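Long-range contact in putative uncharacterized protein (Mycobacterium tuberculosis, PDB 3I7T), which is of unknown function but belongs to the YjgF/YER057c/UK114 (RidA) family and forms a homotrimer: residues T69-T74 / L110-E115. Sequence-based numbering, arbitrary orientation.
Sequences TRIYVT and LLVEIE
Arg70 and Glu115 stand side by side on adjacent antiparallel strands and join in a salt bridge, Arg70 NH2 to Glu115 OE1 at 3.0 Å. The oxygen lies at the edge of the guanidinium, in its plane, while the carboxylate is turned 79° against it. The Arg70 chain bends at chi3 (-69°), which brings NH2 round to Glu115. Glu115 OE2 lies 3.3 Å from Tyr72 OH, a weak hydrogen bond at the ring edge. Glu115 thus spans two side chains of the neighbouring strand.

Paired backbone bonds hold this register. Arg70 with Glu115 and Tyr72 with Glu113 are hydrogen-bonded pairs; Glu113 N reaches Tyr72 O at 2.8 Å. Past the strand ends, Thr74 N bonds to Leu111 O, and a water joins that oxygen to Thr74 OG1.

Ile71, Val73, Val112 and Ile114 make up the apolar face. Val112 CG2 packs on Ile71 CG2 at 3.8 Å and on Val73 CG1 at 4.0 Å.

The face of Arg70, Tyr72, Glu113 and Glu115 lies at the trimer interface. Glu115 OE1 also pairs with Arg70 of the second subunit, and OE2 with its Ser98; Arg70 NH1 reaches Glu115 of the third. Helices 41-58 and 79-90 cover the apolar face. Within the sheet, strand 66-73 lies between 112-119 and the parallel strand 99-101, and strand 28-35 flanks 112-119 on its other side.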
# COMPACT_ATOMS: atom_id res chain seq x y z
N THR A 69 2.07 9.12 -0.28
CA THR A 69 3.16 8.49 0.46
C THR A 69 2.56 7.49 1.46
O THR A 69 1.38 7.57 1.81
CB THR A 69 4.04 9.50 1.22
OG1 THR A 69 3.20 10.28 2.09
CG2 THR A 69 4.78 10.43 0.27
N ARG A 70 3.38 6.54 1.90
CA ARG A 70 2.95 5.59 2.92
C ARG A 70 4.15 5.40 3.79
O ARG A 70 5.25 5.15 3.28
CB ARG A 70 2.52 4.27 2.29
CG ARG A 70 2.02 3.23 3.30
CD ARG A 70 1.42 1.99 2.60
NE ARG A 70 0.15 2.32 1.94
CZ ARG A 70 -0.00 2.46 0.63
NH1 ARG A 70 -1.19 2.76 0.14
NH2 ARG A 70 1.02 2.28 -0.20
N ILE A 71 3.95 5.56 5.10
CA ILE A 71 5.04 5.58 6.07
C ILE A 71 4.89 4.46 7.09
O ILE A 71 3.88 4.38 7.79
CB ILE A 71 5.07 6.94 6.82
CG1 ILE A 71 5.15 8.11 5.83
CG2 ILE A 71 6.22 6.98 7.84
CD1 ILE A 71 4.96 9.45 6.47
N TYR A 72 5.88 3.58 7.15
CA TYR A 72 5.98 2.57 8.19
C TYR A 72 7.01 3.00 9.22
O TYR A 72 8.15 3.29 8.87
CB TYR A 72 6.43 1.23 7.60
CG TYR A 72 5.64 0.79 6.39
CD1 TYR A 72 4.41 0.17 6.55
CD2 TYR A 72 6.11 1.00 5.10
CE1 TYR A 72 3.66 -0.24 5.45
CE2 TYR A 72 5.37 0.60 4.00
CZ TYR A 72 4.14 -0.02 4.18
OH TYR A 72 3.39 -0.43 3.09
N VAL A 73 6.61 2.99 10.49
CA VAL A 73 7.52 3.33 11.57
C VAL A 73 7.58 2.21 12.60
O VAL A 73 6.61 1.45 12.77
CB VAL A 73 7.14 4.65 12.24
CG1 VAL A 73 7.39 5.80 11.30
CG2 VAL A 73 5.68 4.62 12.73
N THR A 74 8.70 2.10 13.31
CA THR A 74 8.79 1.09 14.34
C THR A 74 8.26 1.62 15.68
O THR A 74 7.96 0.84 16.58
CB THR A 74 10.21 0.47 14.48
OG1 THR A 74 11.18 1.48 14.79
CG2 THR A 74 10.60 -0.28 13.20
N LEU A 110 16.81 0.28 11.48
CA LEU A 110 15.99 1.06 10.56
C LEU A 110 14.64 1.35 11.21
O LEU A 110 13.96 0.43 11.66
CB LEU A 110 15.81 0.30 9.24
CG LEU A 110 17.17 0.01 8.57
CD1 LEU A 110 16.99 -0.68 7.23
CD2 LEU A 110 17.94 1.32 8.42
N LEU A 111 14.28 2.63 11.26
CA LEU A 111 13.19 3.09 12.12
C LEU A 111 11.98 3.57 11.34
O LEU A 111 10.91 3.79 11.91
CB LEU A 111 13.70 4.24 12.98
CG LEU A 111 14.89 3.88 13.86
CD1 LEU A 111 15.35 5.13 14.62
CD2 LEU A 111 14.54 2.75 14.82
N VAL A 112 12.16 3.74 10.04
CA VAL A 112 11.13 4.31 9.18
C VAL A 112 11.36 3.85 7.75
O VAL A 112 12.50 3.75 7.30
CB VAL A 112 11.05 5.87 9.29
CG1 VAL A 112 12.38 6.51 8.94
CG2 VAL A 112 9.97 6.41 8.37
N GLU A 113 10.28 3.51 7.05
CA GLU A 113 10.36 3.23 5.62
C GLU A 113 9.23 3.98 4.91
O GLU A 113 8.11 4.04 5.41
CB GLU A 113 10.25 1.73 5.36
CG GLU A 113 10.29 1.34 3.88
CD GLU A 113 10.63 -0.12 3.69
OE1 GLU A 113 11.20 -0.72 4.62
OE2 GLU A 113 10.32 -0.69 2.62
N ILE A 114 9.53 4.56 3.75
CA ILE A 114 8.55 5.35 3.02
C ILE A 114 8.39 4.89 1.58
O ILE A 114 9.38 4.70 0.87
CB ILE A 114 8.93 6.85 3.06
CG1 ILE A 114 9.17 7.25 4.53
CG2 ILE A 114 7.87 7.71 2.34
CD1 ILE A 114 9.57 8.69 4.75
N GLU A 115 7.14 4.69 1.15
CA GLU A 115 6.82 4.48 -0.25
C GLU A 115 6.24 5.75 -0.86
O GLU A 115 5.73 6.62 -0.15
CB GLU A 115 5.75 3.39 -0.37
CG GLU A 115 6.19 2.06 0.15
CD GLU A 115 5.02 1.07 0.15
OE1 GLU A 115 3.88 1.51 -0.08
OE2 GLU A 115 5.25 -0.13 0.37
O HOH W 1 10.37 4.24 14.68